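Local coordinates for protein putative mannose-1-phosphate guanylyl transferase (Thermus thermophilus, PDB 2CU2) that probably transfers a guanylyl group from GTP to mannose 1-phosphate, making GDP-mannose, at residues A[61-64]-A[65-69]; A[256-259]-A[260-263]; A[154-158]-A[159-163]; A[176-180]-A[181-185]; A[197-200]-A[201-205]. All coordinates share one frame; numbering follows the deposited sequence.

Contact 1 (A[61-64]-A[65-69]); sequences DQEA and VARPY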
# COMPACT_ATOMS: atom_id res chain seq x y z
N ASP A 61 17.90 -10.25 23.71
CA ASP A 61 18.29 -9.55 22.49
C ASP A 61 17.43 -8.31 22.23
O ASP A 61 17.60 -7.60 21.25
CB ASP A 61 18.25 -10.52 21.31
CG ASP A 61 16.90 -11.21 21.24
OD1 ASP A 61 16.85 -12.34 20.76
OD2 ASP A 61 15.91 -10.60 21.64
N GLN A 62 16.46 -8.07 23.14
CA GLN A 62 15.58 -6.92 22.95
C GLN A 62 15.86 -5.80 23.96
O GLN A 62 15.08 -4.87 24.13
CB GLN A 62 14.12 -7.39 23.08
CG GLN A 62 13.30 -7.11 21.82
CD GLN A 62 13.48 -8.25 20.84
OE1 GLN A 62 13.74 -8.08 19.66
NE2 GLN A 62 13.30 -9.47 21.39
N GLU A 63 16.99 -5.93 24.67
CA GLU A 63 17.31 -4.94 25.69
C GLU A 63 17.33 -3.52 25.13
O GLU A 63 16.95 -2.55 25.77
CB GLU A 63 18.68 -5.28 26.28
CG GLU A 63 18.99 -4.44 27.51
CD GLU A 63 20.33 -4.86 28.08
OE1 GLU A 63 20.70 -4.36 29.14
OE2 GLU A 63 21.00 -5.68 27.46
N ALA A 64 17.83 -3.41 23.88
CA ALA A 64 17.97 -2.08 23.28
C ALA A 64 16.65 -1.32 23.24
O ALA A 64 16.52 -0.22 23.76
CB ALA A 64 18.51 -2.27 21.86
N VAL A 65 15.65 -1.90 22.59
CA VAL A 65 14.35 -1.24 22.44
C VAL A 65 13.59 -1.10 23.77
O VAL A 65 12.71 -0.27 23.93
CB VAL A 65 13.51 -2.03 21.43
CG1 VAL A 65 13.12 -3.38 22.01
CG2 VAL A 65 12.26 -1.25 21.07
N ALA A 66 13.94 -1.97 24.74
CA ALA A 66 13.21 -1.95 26.00
C ALA A 66 13.81 -0.97 27.02
O ALA A 66 13.13 -0.45 27.89
CB ALA A 66 13.21 -3.37 26.58
N ARG A 67 15.13 -0.74 26.91
CA ARG A 67 15.81 0.00 27.96
C ARG A 67 15.19 1.37 28.25
O ARG A 67 15.08 1.79 29.39
CB ARG A 67 17.30 0.13 27.66
CG ARG A 67 18.11 0.48 28.92
CD ARG A 67 18.85 -0.74 29.51
NE ARG A 67 18.71 -0.78 30.97
CZ ARG A 67 19.09 -1.91 31.60
NH1 ARG A 67 19.55 -2.93 30.91
NH2 ARG A 67 19.05 -1.97 32.94
N PRO A 68 14.84 2.13 27.18
CA PRO A 68 14.18 3.43 27.36
C PRO A 68 12.98 3.38 28.32
O PRO A 68 12.61 4.37 28.93
CB PRO A 68 13.78 3.96 25.98
CG PRO A 68 14.69 3.26 24.98
CD PRO A 68 15.04 1.89 25.76
N TYR A 69 12.36 2.18 28.44
CA TYR A 69 11.22 2.06 29.35
C TYR A 69 11.65 1.89 30.82
O TYR A 69 10.89 2.15 31.75
CB TYR A 69 10.37 0.86 28.90
CG TYR A 69 9.68 1.16 27.61
CD1 TYR A 69 8.44 1.80 27.61
CD2 TYR A 69 10.23 0.74 26.39
CE1 TYR A 69 7.77 2.04 26.41
CE2 TYR A 69 9.55 0.97 25.20
CZ TYR A 69 8.33 1.61 25.21
OH TYR A 69 7.69 1.90 24.02
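E63 and R67, four residues apart where short helix 63-66 runs on into a 3-10 turn, form a salt bridge. OE1 of E63 lies 2.5 Å from NH1 of R67, at the edge of the guanidinium and near its plane. The two side chains run side by side and point the same way. The carboxylate and guanidinium planes are 49° apart, and one oxygen and one nitrogen make the touch. E63 has CG opposite its backbone N (chi1 -170°) and stays extended beyond it. R67 starts in the same way but bends at chi2 and chi3, which brings NH1 to the acid.

Backbone bonds of the helix lie beneath this pair. The N of R67 donates to O of E63 at 2.8 Å. The N of A66 donates to O of Q62 at 3.2 Å, nearly along the C=O axis. Q62 is the N-cap residue of the helix, so this bond belongs to its first turn. The N of Y69 then reaches back to O of A66 at 2.8 Å, in the 3-10 turn that follows.

Packing adds to this. CG1 of V65 rests 3.7 Å from CG of Q62, and CD of P68 lies 3.3 Å from the backbone O of A64. Outside the segments, A66 and V65 touch F28, and A66 also meets V58 of strand 54-59. The helix links that strand to strand 74-78 in a beta-alpha-beta unit.

The chemistry is two-sided. A charged pair lies toward the surface, where water probably weakens its pull, while buried A66 faces the protein.

Contact 2 (A[256-259]-A[260-263]); sequences VGNW and RALE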
# COMPACT_ATOMS: atom_id res chain seq x y z
N VAL A 256 -5.32 -7.78 20.79
CA VAL A 256 -4.70 -7.19 19.61
C VAL A 256 -3.83 -8.19 18.83
O VAL A 256 -2.69 -7.92 18.48
CB VAL A 256 -3.85 -5.99 20.03
CG1 VAL A 256 -3.50 -5.15 18.81
CG2 VAL A 256 -4.62 -5.13 21.03
N GLY A 257 -4.40 -9.38 18.59
CA GLY A 257 -3.62 -10.46 17.98
C GLY A 257 -3.39 -10.23 16.48
O GLY A 257 -2.39 -10.63 15.91
N ASN A 258 -4.32 -9.58 15.79
CA ASN A 258 -4.16 -9.32 14.37
C ASN A 258 -4.75 -7.96 13.96
O ASN A 258 -5.35 -7.25 14.76
CB ASN A 258 -4.85 -10.44 13.59
CG ASN A 258 -6.33 -10.40 13.87
OD1 ASN A 258 -6.98 -9.37 13.79
ND2 ASN A 258 -6.87 -11.59 14.20
N TRP A 259 -4.51 -7.60 12.68
CA TRP A 259 -4.91 -6.28 12.21
C TRP A 259 -6.40 -6.00 12.43
O TRP A 259 -6.83 -4.87 12.62
CB TRP A 259 -4.58 -6.18 10.72
CG TRP A 259 -3.14 -5.88 10.53
CD1 TRP A 259 -2.17 -6.75 9.98
CD2 TRP A 259 -2.46 -4.64 10.84
NE1 TRP A 259 -0.94 -6.16 9.90
CE2 TRP A 259 -1.11 -4.80 10.46
CE3 TRP A 259 -2.88 -3.44 11.41
CZ2 TRP A 259 -0.21 -3.75 10.63
CZ3 TRP A 259 -1.98 -2.40 11.58
CH2 TRP A 259 -0.64 -2.56 11.19
N ARG A 260 -7.21 -7.08 12.36
CA ARG A 260 -8.64 -6.90 12.54
C ARG A 260 -8.98 -6.38 13.94
O ARG A 260 -10.03 -5.80 14.19
CB ARG A 260 -9.33 -8.25 12.31
CG ARG A 260 -10.67 -8.10 11.59
CD ARG A 260 -11.85 -8.52 12.47
NE ARG A 260 -13.02 -7.67 12.22
CZ ARG A 260 -14.04 -8.21 11.54
NH1 ARG A 260 -13.99 -9.47 11.14
NH2 ARG A 260 -15.13 -7.47 11.28
N ALA A 261 -8.06 -6.64 14.88
CA ALA A 261 -8.29 -6.20 16.26
C ALA A 261 -8.45 -4.69 16.35
O ALA A 261 -9.08 -4.15 17.26
CB ALA A 261 -7.10 -6.65 17.10
N LEU A 262 -7.83 -3.99 15.39
CA LEU A 262 -7.93 -2.53 15.38
C LEU A 262 -9.39 -2.09 15.28
O LEU A 262 -9.82 -1.11 15.88
CB LEU A 262 -7.13 -2.01 14.19
CG LEU A 262 -5.68 -1.67 14.56
CD1 LEU A 262 -4.86 -2.91 14.90
CD2 LEU A 262 -4.93 -0.96 13.43
N GLU A 263 -10.14 -2.82 14.45
CA GLU A 263 -11.54 -2.48 14.27
C GLU A 263 -12.31 -2.75 15.56
O GLU A 263 -13.09 -1.91 16.01
CB GLU A 263 -12.13 -3.30 13.12
CG GLU A 263 -13.62 -3.13 12.94
CD GLU A 263 -14.13 -3.87 11.72
OE1 GLU A 263 -13.69 -3.53 10.59
OE2 GLU A 263 -14.96 -4.78 11.87
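OD1 of N258 accepts from two backbone N-H groups at the start of helix 261-266. The N of R260 lies 2.7 Å from OD1 of N258 and the N of A261 lies 3.1 Å from it. Both bonds are weak because their angles are bent. The stronger bond of this turn runs from N of A261 to the backbone O of N258, at 2.8 Å. N258 thus caps the helix with its side chain and opens a type I beta turn with its backbone. With chi1 at 64°, CG of N258 lies between its own N and carbonyl carbon, and this turns OD1 to the N-H groups.

W259 and L262 lie side by side. CD2 of L262 meets the edge of the indole, 3.8 Å from CZ3 of W259. The CB of A261 packs 3.5 Å from CA of V256. On the more exposed side, NH2 of R260 donates to OE2 of E263 at 2.8 Å in a nearly straight salt bridge, and K320 pairs with the other oxygen of E263.

NE1 of W259 bonds to O of W17. The indole also packs on V307 and A309 of strand 306-311, and L262 touches V290 of strand 290-293. The helix start therefore sits against two strands of the four-stranded sheet.

Contact 3 (A[154-158]-A[159-163]); sequences GPREG and AWYRG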
# COMPACT_ATOMS: atom_id res chain seq x y z
N GLY A 154 -17.50 -20.34 38.96
CA GLY A 154 -18.34 -21.00 39.94
C GLY A 154 -19.20 -19.91 40.54
O GLY A 154 -19.30 -18.83 39.95
N PRO A 155 -19.83 -20.13 41.71
CA PRO A 155 -20.66 -19.08 42.31
C PRO A 155 -19.85 -17.86 42.74
O PRO A 155 -18.65 -17.96 43.00
CB PRO A 155 -21.32 -19.79 43.48
CG PRO A 155 -20.29 -20.79 43.89
CD PRO A 155 -19.83 -21.34 42.55
N ARG A 156 -20.50 -16.71 42.79
CA ARG A 156 -19.85 -15.46 43.19
C ARG A 156 -19.69 -15.37 44.70
O ARG A 156 -20.60 -15.69 45.45
CB ARG A 156 -20.66 -14.26 42.67
CG ARG A 156 -20.08 -12.91 43.06
CD ARG A 156 -20.42 -11.83 42.05
NE ARG A 156 -19.76 -10.56 42.38
CZ ARG A 156 -19.44 -9.63 41.49
NH1 ARG A 156 -19.70 -9.80 40.20
NH2 ARG A 156 -18.83 -8.51 41.88
N GLU A 157 -18.51 -14.93 45.13
CA GLU A 157 -18.19 -14.77 46.54
C GLU A 157 -17.76 -13.32 46.76
O GLU A 157 -16.57 -13.01 46.75
CB GLU A 157 -17.05 -15.69 46.96
CG GLU A 157 -17.21 -17.14 46.52
CD GLU A 157 -15.94 -17.95 46.73
OE1 GLU A 157 -14.84 -17.35 46.77
OE2 GLU A 157 -16.05 -19.19 46.86
N GLY A 158 -18.73 -12.43 46.94
CA GLY A 158 -18.40 -11.03 47.14
C GLY A 158 -17.95 -10.37 45.85
O GLY A 158 -18.67 -10.38 44.85
N ALA A 159 -16.74 -9.81 45.86
CA ALA A 159 -16.20 -9.12 44.70
C ALA A 159 -15.60 -10.02 43.61
O ALA A 159 -15.16 -9.52 42.58
CB ALA A 159 -15.15 -8.09 45.14
N TRP A 160 -15.60 -11.33 43.84
CA TRP A 160 -15.03 -12.23 42.85
C TRP A 160 -15.81 -13.55 42.74
O TRP A 160 -16.78 -13.81 43.44
CB TRP A 160 -13.57 -12.52 43.22
CG TRP A 160 -13.48 -13.18 44.55
CD1 TRP A 160 -13.72 -14.54 44.84
CD2 TRP A 160 -13.07 -12.56 45.80
NE1 TRP A 160 -13.52 -14.84 46.15
CE2 TRP A 160 -13.11 -13.57 46.79
CE3 TRP A 160 -12.70 -11.27 46.15
CZ2 TRP A 160 -12.79 -13.26 48.10
CZ3 TRP A 160 -12.38 -10.96 47.46
CH2 TRP A 160 -12.43 -11.96 48.44
N TYR A 161 -15.36 -14.37 41.78
CA TYR A 161 -15.96 -15.67 41.53
C TYR A 161 -15.00 -16.78 41.92
O TYR A 161 -13.79 -16.60 41.96
CB TYR A 161 -16.30 -15.76 40.04
CG TYR A 161 -17.39 -14.80 39.71
CD1 TYR A 161 -17.08 -13.47 39.42
CD2 TYR A 161 -18.71 -15.23 39.65
CE1 TYR A 161 -18.08 -12.58 39.07
CE2 TYR A 161 -19.72 -14.33 39.31
CZ TYR A 161 -19.41 -13.02 39.03
OH TYR A 161 -20.40 -12.12 38.67
N ARG A 162 -15.54 -17.98 42.20
CA ARG A 162 -14.59 -19.07 42.34
C ARG A 162 -14.25 -19.65 40.97
O ARG A 162 -15.10 -20.09 40.22
CB ARG A 162 -15.25 -20.15 43.21
CG ARG A 162 -14.32 -21.34 43.45
CD ARG A 162 -13.34 -21.09 44.61
NE ARG A 162 -12.24 -22.06 44.56
CZ ARG A 162 -12.23 -23.04 45.49
NH1 ARG A 162 -13.18 -23.10 46.40
NH2 ARG A 162 -11.25 -23.95 45.47
N GLY A 163 -12.94 -19.60 40.63
CA GLY A 163 -12.52 -20.22 39.38
C GLY A 163 -12.84 -21.72 39.39
O GLY A 163 -12.64 -22.43 40.36
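R156 and Y161, E157 and W160 pair across a beta hairpin closed by a type II' turn from E157 to W160. Three kinds of contact hold it.

Backbone bonds come first. The N of E157 donates to O of W160 at 2.7 Å. The N of R162 reaches O of P155 at 3.2 Å, and the N of G154 donates to O of R162 at 2.7 Å. G158 has a positive phi in the turn, which favours glycine.

Side-chain hydrogen bonds lie on both faces. On the R156 face, NH1 of R156 donates to OH of Y161 at 2.9 Å. NE of R156 also donates to O of G158 at 2.7 Å. Both acceptors lie in the guanidinium plane, so its rotation is fixed from two sides. On the other face, NE1 of W160 donates to OE1 of E157 at 2.9 Å, using the lone pair away from the second oxygen.

Packing over rings is the third kind. CG of R156 makes a CH-pi contact over one face of Y161, 4.2 Å from the ring centroid. The extended R156 chain, with chi1 179°, runs on over the ring to its hydroxyl. The backbone O of E157 lies over one face of the W160 indole.

Strand 160-167 pairs on its other side with strand 244-249, through Y161 and V246. Helix 115-128 lies against the W160 face: A159 touches T124 and W160 touches A128.

Contact 4 (A[176-180]-A[181-185]); sequences LEYIR and KGYVW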
# COMPACT_ATOMS: atom_id res chain seq x y z
N LEU A 176 -18.92 -20.79 21.09
CA LEU A 176 -20.32 -20.40 21.29
C LEU A 176 -20.91 -21.08 22.53
O LEU A 176 -21.66 -20.50 23.29
CB LEU A 176 -21.13 -20.84 20.06
CG LEU A 176 -21.01 -19.93 18.84
CD1 LEU A 176 -21.71 -20.52 17.62
CD2 LEU A 176 -21.63 -18.55 19.01
N GLU A 177 -20.60 -22.39 22.66
CA GLU A 177 -21.13 -23.15 23.80
C GLU A 177 -20.55 -22.62 25.13
O GLU A 177 -21.23 -22.56 26.15
CB GLU A 177 -20.76 -24.63 23.65
CG GLU A 177 -21.84 -25.47 22.94
CD GLU A 177 -23.10 -25.53 23.78
OE1 GLU A 177 -24.17 -25.33 23.23
OE2 GLU A 177 -23.01 -25.85 24.96
N TYR A 178 -19.24 -22.28 25.10
CA TYR A 178 -18.61 -21.72 26.29
C TYR A 178 -19.38 -20.48 26.76
O TYR A 178 -19.64 -20.26 27.94
CB TYR A 178 -17.18 -21.27 25.94
CG TYR A 178 -16.17 -22.38 25.85
CD1 TYR A 178 -16.51 -23.70 26.15
CD2 TYR A 178 -14.87 -22.08 25.45
CE1 TYR A 178 -15.54 -24.70 26.05
CE2 TYR A 178 -13.90 -23.07 25.36
CZ TYR A 178 -14.23 -24.38 25.66
OH TYR A 178 -13.27 -25.38 25.57
N ILE A 179 -19.72 -19.63 25.77
CA ILE A 179 -20.42 -18.39 26.08
C ILE A 179 -21.82 -18.66 26.67
O ILE A 179 -22.23 -18.06 27.65
CB ILE A 179 -20.50 -17.54 24.81
CG1 ILE A 179 -19.08 -17.15 24.38
CG2 ILE A 179 -21.27 -16.24 25.09
CD1 ILE A 179 -19.04 -16.24 23.15
N ARG A 180 -22.56 -19.58 26.02
CA ARG A 180 -23.88 -19.91 26.54
C ARG A 180 -23.82 -20.36 28.01
O ARG A 180 -24.68 -20.06 28.82
CB ARG A 180 -24.49 -21.04 25.70
CG ARG A 180 -24.77 -20.64 24.25
CD ARG A 180 -25.29 -21.81 23.41
NE ARG A 180 -25.46 -21.42 22.01
CZ ARG A 180 -24.87 -22.18 21.05
NH1 ARG A 180 -24.18 -23.26 21.38
NH2 ARG A 180 -24.97 -21.81 19.78
N LYS A 181 -22.75 -21.13 28.33
CA LYS A 181 -22.63 -21.68 29.69
C LYS A 181 -22.06 -20.67 30.70
O LYS A 181 -21.83 -21.00 31.86
CB LYS A 181 -21.69 -22.88 29.63
CG LYS A 181 -22.36 -24.14 29.10
CD LYS A 181 -21.35 -25.23 28.77
CE LYS A 181 -22.02 -26.54 28.34
NZ LYS A 181 -21.18 -27.21 27.35
N GLY A 182 -21.75 -19.45 30.23
CA GLY A 182 -21.32 -18.46 31.21
C GLY A 182 -19.80 -18.39 31.34
O GLY A 182 -19.25 -17.83 32.29
N TYR A 183 -19.09 -18.99 30.37
CA TYR A 183 -17.64 -18.92 30.37
C TYR A 183 -17.14 -17.51 30.05
O TYR A 183 -17.75 -16.76 29.30
CB TYR A 183 -17.11 -19.90 29.32
CG TYR A 183 -17.26 -21.30 29.82
CD1 TYR A 183 -18.34 -21.63 30.63
CD2 TYR A 183 -16.33 -22.28 29.47
CE1 TYR A 183 -18.50 -22.93 31.08
CE2 TYR A 183 -16.48 -23.58 29.93
CZ TYR A 183 -17.56 -23.91 30.74
OH TYR A 183 -17.72 -25.20 31.19
N VAL A 184 -16.00 -17.12 30.66
CA VAL A 184 -15.43 -15.81 30.36
C VAL A 184 -14.01 -15.92 29.80
O VAL A 184 -13.35 -16.94 29.92
CB VAL A 184 -15.43 -14.98 31.65
CG1 VAL A 184 -16.85 -14.79 32.15
CG2 VAL A 184 -14.59 -15.66 32.71
N TRP A 185 -13.57 -14.83 29.11
CA TRP A 185 -12.23 -14.82 28.52
C TRP A 185 -11.16 -14.71 29.61
O TRP A 185 -11.28 -13.97 30.58
CB TRP A 185 -12.11 -13.61 27.58
CG TRP A 185 -12.82 -13.81 26.29
CD1 TRP A 185 -13.07 -15.03 25.61
CD2 TRP A 185 -13.29 -12.75 25.40
NE1 TRP A 185 -13.67 -14.84 24.40
CE2 TRP A 185 -13.82 -13.37 24.24
CE3 TRP A 185 -13.30 -11.36 25.50
CZ2 TRP A 185 -14.35 -12.59 23.23
CZ3 TRP A 185 -13.83 -10.57 24.49
CH2 TRP A 185 -14.36 -11.19 23.35
O HOH W 1 -20.54 -15.74 28.77
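Y178 and Y183 have similar first torsions, chi1 -78° and -73°, each with CG opposite its carbonyl carbon. This brings the two rings together where helix 172-180 ends. Their planes are 19° apart but slid past each other, so the rings barely overlap. The touch is made by CD1 of Y178 and CD2 of Y183, 3.6 Å apart.

The backbone here is a Schellman motif. The N of Y183 donates to O of Y178 at 2.8 Å, and the N of G182 donates to O of I179 at 3.0 Å. G182 has a positive phi, and a CB there would jam against the preceding carbonyl. Water 1 donates to O of I179 and to O of Y183, bridging the helix end and the chain that leaves it.

Y178 also meets the ring of Y150, and Y183 touches Y150 and R152 of strand 150-157. With an alanine at Y183, the Y178 ring would probably lose its cover on that side and be held less firmly, though Y150 would still meet it.

E177 has two basic partners. Its OE1 accepts from NH1 of R180 at 2.8 Å, and its OE2 makes a weaker salt bridge with NZ of K181 at 3.3 Å. This one acid probably offsets part of the positive charge of R180 and K181.

Contact 5 (A[197-200]-A[201-205]); sequences MAEL and FRRHL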
# COMPACT_ATOMS: atom_id res chain seq x y z
N MET A 197 2.69 -19.28 44.48
CA MET A 197 3.14 -19.75 43.17
C MET A 197 4.30 -20.74 43.31
O MET A 197 4.43 -21.69 42.56
CB MET A 197 3.54 -18.54 42.31
CG MET A 197 4.06 -18.92 40.91
SD MET A 197 2.97 -20.04 40.01
CE MET A 197 1.74 -18.85 39.46
N ALA A 198 5.18 -20.45 44.29
CA ALA A 198 6.26 -21.40 44.55
C ALA A 198 5.70 -22.79 44.81
O ALA A 198 6.17 -23.80 44.30
CB ALA A 198 7.05 -20.92 45.77
N GLU A 199 4.67 -22.83 45.68
CA GLU A 199 4.05 -24.11 46.01
C GLU A 199 3.38 -24.73 44.79
O GLU A 199 3.34 -25.94 44.61
CB GLU A 199 3.04 -23.88 47.13
CG GLU A 199 2.37 -25.18 47.63
CD GLU A 199 3.42 -26.23 47.92
OE1 GLU A 199 4.49 -25.88 48.38
OE2 GLU A 199 3.12 -27.41 47.76
N LEU A 200 2.79 -23.87 43.93
CA LEU A 200 2.18 -24.39 42.72
C LEU A 200 3.22 -25.03 41.79
O LEU A 200 2.98 -26.03 41.13
CB LEU A 200 1.45 -23.26 42.00
CG LEU A 200 0.09 -22.94 42.62
CD1 LEU A 200 -0.61 -21.77 41.94
CD2 LEU A 200 -0.91 -24.10 42.56
N PHE A 201 4.40 -24.36 41.70
CA PHE A 201 5.48 -24.95 40.90
C PHE A 201 5.81 -26.35 41.43
O PHE A 201 5.97 -27.32 40.69
CB PHE A 201 6.73 -24.06 41.02
CG PHE A 201 6.71 -22.86 40.10
CD1 PHE A 201 5.77 -22.76 39.08
CD2 PHE A 201 7.67 -21.87 40.26
CE1 PHE A 201 5.78 -21.65 38.23
CE2 PHE A 201 7.68 -20.76 39.41
CZ PHE A 201 6.73 -20.64 38.40
N ARG A 202 5.96 -26.43 42.77
CA ARG A 202 6.31 -27.70 43.41
C ARG A 202 5.33 -28.82 43.06
O ARG A 202 5.70 -29.97 42.85
CB ARG A 202 6.34 -27.48 44.92
CG ARG A 202 6.37 -28.79 45.70
CD ARG A 202 7.38 -28.75 46.85
NE ARG A 202 6.86 -29.47 48.02
CZ ARG A 202 6.42 -28.73 49.05
NH1 ARG A 202 6.45 -27.41 48.99
NH2 ARG A 202 5.93 -29.34 50.14
N ARG A 203 4.02 -28.46 43.03
CA ARG A 203 3.00 -29.49 42.82
C ARG A 203 2.81 -29.89 41.34
O ARG A 203 2.65 -31.05 41.01
CB ARG A 203 1.65 -28.98 43.36
CG ARG A 203 1.63 -28.77 44.87
CD ARG A 203 0.29 -28.15 45.32
NE ARG A 203 0.29 -27.94 46.77
CZ ARG A 203 -0.68 -27.17 47.30
NH1 ARG A 203 -1.62 -26.64 46.54
NH2 ARG A 203 -0.70 -26.97 48.62
N HIS A 204 2.74 -28.87 40.44
CA HIS A 204 2.42 -29.20 39.03
C HIS A 204 3.53 -28.90 38.02
O HIS A 204 3.40 -29.18 36.84
CB HIS A 204 1.14 -28.46 38.60
CG HIS A 204 0.13 -28.40 39.70
ND1 HIS A 204 0.12 -27.42 40.64
CD2 HIS A 204 -0.97 -29.24 39.92
CE1 HIS A 204 -0.95 -27.68 41.41
NE2 HIS A 204 -1.62 -28.76 41.01
N LEU A 205 4.63 -28.26 38.48
CA LEU A 205 5.68 -27.88 37.52
C LEU A 205 7.10 -27.99 38.12
O LEU A 205 7.80 -27.01 38.35
CB LEU A 205 5.41 -26.44 37.09
CG LEU A 205 6.02 -26.06 35.73
CD1 LEU A 205 5.64 -27.00 34.59
CD2 LEU A 205 5.59 -24.67 35.27
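The backbone O of L200 takes two hydrogen bonds from H204, one from the main chain and one from the imidazole. The N of H204 donates at 2.9 Å to O of L200 in the usual bond of an alpha helix, and ND1 of H204 donates to the same oxygen at 3.2 Å. The ND1 bond lies in the carbonyl plane, on a lone pair. This is the last turn of helix 194-204, and L205 is the first residue to leave helical angles. The ND1 bond holds the imidazole against that turn. CD2 of L200 packs 3.8 Å from CE1 of H204.

E199 is shared by two arginines. Its OE1 lies 2.6 Å from NH1 of R202, and its OE2 accepts a weak bond from NE of R203. CG of E199 lies opposite its backbone N (chi1 -177°), and the bend at chi2 turns the acid toward the C-terminal end, to R202 and R203. Its plane stands 87° from that of R202 and 69° from that of R203, while CG of E199 covers one face of the R203 guanidinium. A glutamine in place of E199 would probably leave both arginines without their opposite charge and let their ends swing into solvent.

The buried side is apolar. M197 and F201 make a Met-aromatic contact. M197 touches V237 of helix 233-238 and V92 of helix 83-98, and the F201 ring meets that of H208. CG of M197 sits over one face of F201, 4.2 Å from the ring centroid, and SD approaches obliquely, 3.7 Å from CE1 of F201.

Overall arrangement
Along the chain the order is contact 1, contact 3, contact 4, contact 5, contact 2. All five lie within the nucleotidyltransferase part of the chain, and none touches another. Contacts 3 and 4 are closest, with centres 16 Å apart. Both reach the nine-stranded mixed sheet, where strands 150-157 and 184-192 are neighbours. Strand 184-192 then leads on to helix 194-204 of contact 5, whose centre is 29 Å from that of contact 4. Contact 1 lies about 39 Å from contacts 3 and 4, centre to centre, across the chain's centre. Contact 2 packs against the separate four-stranded sheet. The set thus samples helix starts, helix ends and a hairpin around the nucleotidyltransferase fold.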